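Local coordinates for putative O-acetylhomoserine (Thiol)-lyase (Campylobacter jejuni, PDB 4OC9), which probably uses pyridoxal 5'-phosphate to make homocysteine from O-acetylhomoserine and sulfide, as expected of an O-acetylhomoserine sulfhydrylase of the trans-sulfuration family, at residues I108-T114 with T383-L387; S155-I159 with G341-F345. All blocks are in the same frame, centred on the assembly; numbering follows the deposited sequence.

Interaction 1. Residues I108-T114 with T383-L387; sequences IYGGTQT and THSQL
His384 lays its imidazole ring over the first turn of helix 110-119, where Gly110 offers bare backbone. Followed outward from CB, the side chain leaves with CG anti to its own carbonyl carbon (chi1 -68°), which swings the ring towards the helix start. On one side of the ring ND1 is 2.8 Å from Thr383 OG1, a hydrogen bond in which either atom could be the donor and which helps to hold the ring's rotation. On the other side CD2 lies 3.8 Å from Gly110 CA, whose C-H side faces the ring in a CH-pi contact, CA 3.9 Å from the His384 centroid. At the tip, NE2 comes within 3.5 Å of Ile108 O, which sits at the ring edge in its plane. Beside the ring, the branched end of Leu387 is set across the amide of Gln113 at about a right angle, Leu387 CD2 3.4 Å from Gln113 OE1; Leu387 is poorly ordered, so this packing is less sharply defined. One turn on from Gly110, Thr114 OG1 stands 2.9 Å from Gln386 OE1 and 3.2 Å from Gly110 O, and its single proton could go to either acceptor. Tyr109, the N-cap residue, turns its hydroxyl to Arg56 of the second subunit, while Ser385 O accepts a bond from His246 of that subunit. At this subunit interface, the start of helix 110-119, after strand 101-105 of the seven-stranded large-domain sheet of PLP fold type I, meets the loop between strand 375-377 and helix 389-394.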
# COMPACT_ATOMS: atom_id res chain seq x y z
N ILE D 108 32.65 5.12 9.32
CA ILE D 108 31.40 4.59 8.78
C ILE D 108 30.20 4.90 9.66
O ILE D 108 30.32 5.48 10.74
CB ILE D 108 31.44 3.08 8.60
CG1 ILE D 108 31.64 2.39 9.95
CG2 ILE D 108 32.51 2.72 7.59
CD1 ILE D 108 31.69 0.87 9.88
N TYR D 109 29.03 4.50 9.14
CA TYR D 109 27.78 4.68 9.81
C TYR D 109 27.84 3.99 11.15
O TYR D 109 28.26 2.84 11.25
CB TYR D 109 26.61 4.19 8.91
CG TYR D 109 25.27 4.18 9.60
CD1 TYR D 109 24.64 5.35 9.96
CD2 TYR D 109 24.60 2.97 9.82
CE1 TYR D 109 23.40 5.34 10.59
CE2 TYR D 109 23.36 2.94 10.43
CZ TYR D 109 22.76 4.12 10.82
OH TYR D 109 21.52 4.07 11.43
N GLY D 110 27.43 4.72 12.18
CA GLY D 110 27.42 4.24 13.56
C GLY D 110 26.80 2.88 13.76
O GLY D 110 27.34 2.02 14.47
N GLY D 111 25.65 2.68 13.13
CA GLY D 111 24.97 1.40 13.23
C GLY D 111 25.84 0.30 12.65
O GLY D 111 25.99 -0.77 13.25
N THR D 112 26.43 0.54 11.49
CA THR D 112 27.27 -0.47 10.86
C THR D 112 28.50 -0.74 11.73
O THR D 112 29.05 -1.86 11.75
CB THR D 112 27.75 -0.02 9.48
OG1 THR D 112 26.63 0.43 8.70
CG2 THR D 112 28.45 -1.14 8.75
N GLN D 113 28.95 0.28 12.43
CA GLN D 113 30.12 0.14 13.28
C GLN D 113 29.81 -0.78 14.44
O GLN D 113 30.62 -1.64 14.79
CB GLN D 113 30.62 1.53 13.71
CG GLN D 113 31.88 1.56 14.53
CD GLN D 113 32.42 2.96 14.63
OE1 GLN D 113 31.91 3.89 14.00
NE2 GLN D 113 33.49 3.13 15.41
N THR D 114 28.65 -0.58 15.04
CA THR D 114 28.18 -1.41 16.16
C THR D 114 27.99 -2.86 15.68
O THR D 114 28.43 -3.80 16.33
CB THR D 114 26.89 -0.88 16.74
OG1 THR D 114 27.13 0.43 17.29
CG2 THR D 114 26.40 -1.76 17.83
N THR D 383 23.28 9.50 16.91
CA THR D 383 23.69 8.47 15.91
C THR D 383 24.99 7.74 16.21
O THR D 383 25.19 6.59 15.83
CB THR D 383 23.81 9.06 14.48
OG1 THR D 383 24.83 10.07 14.45
CG2 THR D 383 22.46 9.64 14.01
N HIS D 384 25.89 8.43 16.89
CA HIS D 384 27.18 7.87 17.27
C HIS D 384 27.32 7.91 18.79
O HIS D 384 28.42 7.97 19.35
CB HIS D 384 28.28 8.57 16.49
CG HIS D 384 28.24 8.25 15.03
ND1 HIS D 384 27.26 8.73 14.18
CD2 HIS D 384 29.08 7.53 14.26
CE1 HIS D 384 27.48 8.29 12.96
NE2 HIS D 384 28.59 7.57 12.98
N SER D 385 26.16 7.83 19.43
CA SER D 385 26.03 7.82 20.88
C SER D 385 26.69 6.56 21.48
O SER D 385 27.22 6.59 22.59
CB SER D 385 24.55 7.84 21.27
OG SER D 385 24.37 7.79 22.67
N GLN D 386 26.64 5.45 20.74
CA GLN D 386 27.22 4.18 21.19
C GLN D 386 28.76 4.16 21.20
O GLN D 386 29.35 3.50 22.05
CB GLN D 386 26.67 3.01 20.36
CG GLN D 386 25.19 2.73 20.58
CD GLN D 386 24.62 1.70 19.60
OE1 GLN D 386 24.83 1.79 18.38
NE2 GLN D 386 23.86 0.76 20.13
N LEU D 387 29.39 4.91 20.30
CA LEU D 387 30.86 4.97 20.21
C LEU D 387 31.56 5.54 21.45
O LEU D 387 30.99 6.36 22.17
CB LEU D 387 31.34 5.71 18.94
CG LEU D 387 31.13 5.14 17.53
CD1 LEU D 387 29.68 4.83 17.15
CD2 LEU D 387 31.74 6.11 16.52

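Interaction 2. Residues S155-I159 with G341-F345; sequences SNPQI and GLLSF
Leu342 and Asn156 meet at about a right angle, the methyl CD2 of the leucine resting 4.0 Å from CG of the asparagine amide. Both side chains start with CG anti to the backbone N (chi1 -170° for Leu342), and CD2 is the leucine branch that reaches the loop, also passing 4.4 Å from Pro157 CA. Ile159 approaches from the far end of segment 155-159 and runs along the strand backbone: its CG1 is 3.6 Å from Leu342 O, and its CD1 lies near Leu343 and Ser344. The exact place of CD1 is doubtful, since the model sets it too near Pro157 O. Residues 155-159 form an alpha-turn, closed by the backbone bond from Ile159 N to Ser155 O and bent by a cis peptide bond before Pro157. This is PLP fold type I: the turn leaves strand 146-152 of the large-domain sheet and packs against the smaller C-terminal sheet, in which 342-346 lies between strands 315-317 and 401-405. Ser344 points its CB towards the turn, with OG 3.5 Å from Pro157 O; that hydroxyl is hydrogen-bonded to Asn317. Leu343 faces the other way, onto Ala304 and Leu307 of helix 276-309, while Arg403 of the adjacent strand packs against both Leu342 and Pro157.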
# COMPACT_ATOMS: atom_id res chain seq x y z
N SER D 155 31.65 8.77 3.45
CA SER D 155 31.23 8.42 4.82
C SER D 155 30.23 9.28 5.54
O SER D 155 30.13 10.45 5.28
CB SER D 155 32.42 8.28 5.77
OG SER D 155 33.02 9.53 6.05
N ASN D 156 29.53 8.62 6.47
CA ASN D 156 28.50 9.19 7.30
C ASN D 156 28.95 9.17 8.76
O ASN D 156 28.99 8.11 9.36
CB ASN D 156 27.24 8.38 7.08
CG ASN D 156 26.05 8.89 7.89
OD1 ASN D 156 26.21 9.60 8.86
ND2 ASN D 156 24.86 8.42 7.54
N PRO D 157 29.07 10.33 9.40
CA PRO D 157 28.83 11.72 9.04
C PRO D 157 30.01 12.58 8.69
O PRO D 157 29.82 13.80 8.54
CB PRO D 157 28.31 12.28 10.35
CG PRO D 157 29.25 11.67 11.32
CD PRO D 157 29.54 10.27 10.79
N GLN D 158 31.21 12.00 8.63
CA GLN D 158 32.39 12.83 8.29
C GLN D 158 32.48 13.28 6.83
O GLN D 158 33.15 14.24 6.53
CB GLN D 158 33.77 12.36 8.77
CG GLN D 158 34.71 13.56 8.76
CD GLN D 158 36.15 13.18 9.04
OE1 GLN D 158 36.43 12.05 9.42
NE2 GLN D 158 37.05 14.13 8.87
N ILE D 159 31.79 12.60 5.93
CA ILE D 159 31.83 12.92 4.51
C ILE D 159 33.27 12.63 4.07
O ILE D 159 33.89 13.39 3.35
CB ILE D 159 31.40 14.35 4.17
CG1 ILE D 159 30.03 14.74 4.77
CG2 ILE D 159 31.25 14.53 2.68
CD1 ILE D 159 30.05 14.98 6.25
N GLY D 341 23.89 15.23 -0.62
CA GLY D 341 23.30 16.13 0.37
C GLY D 341 23.62 16.05 1.82
O GLY D 341 22.92 16.63 2.64
N LEU D 342 24.68 15.33 2.16
CA LEU D 342 25.05 15.21 3.56
C LEU D 342 26.24 16.10 3.85
O LEU D 342 27.17 16.20 3.05
CB LEU D 342 25.48 13.80 3.87
CG LEU D 342 25.67 13.54 5.36
CD1 LEU D 342 24.28 13.61 6.02
CD2 LEU D 342 26.24 12.16 5.56
N LEU D 343 26.21 16.80 4.98
CA LEU D 343 27.35 17.63 5.34
C LEU D 343 27.35 17.77 6.86
O LEU D 343 26.35 17.45 7.51
CB LEU D 343 27.31 18.98 4.69
CG LEU D 343 26.29 20.04 5.11
CD1 LEU D 343 26.58 20.56 6.50
CD2 LEU D 343 26.40 21.23 4.17
N SER D 344 28.47 18.21 7.44
CA SER D 344 28.50 18.42 8.86
C SER D 344 29.27 19.70 9.11
O SER D 344 29.94 20.21 8.24
CB SER D 344 29.11 17.27 9.65
OG SER D 344 30.47 17.17 9.39
N PHE D 345 29.06 20.28 10.28
CA PHE D 345 29.78 21.50 10.63
C PHE D 345 29.95 21.59 12.14
O PHE D 345 29.24 20.93 12.90
CB PHE D 345 29.09 22.78 10.09
CG PHE D 345 27.76 23.09 10.70
CD1 PHE D 345 27.68 23.87 11.84
CD2 PHE D 345 26.59 22.62 10.14
CE1 PHE D 345 26.45 24.17 12.40
CE2 PHE D 345 25.37 22.91 10.70
CZ PHE D 345 25.29 23.69 11.83

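How the interactions relate
The two contacts lie with centres about 14 Å apart and meet directly: the His384 ring of interaction 1 packs on Pro157 of interaction 2, and Tyr109 on Asn156. Along the chain the order is 108-114, 155-159, 341-345, 383-387, so interaction 2 falls wholly within the span that interaction 1 closes. Segments 108-114 and 155-159 follow strands 101-105 and 146-152, neighbours in the seven-stranded sheet; 341-345 lies on a strand of the five-stranded sheet, and 383-387 comes after another of its strands. Together they illustrate how the segments following two neighbouring large-domain strands pack against the small domain, in a largely buried junction of the PLP-dependent fold.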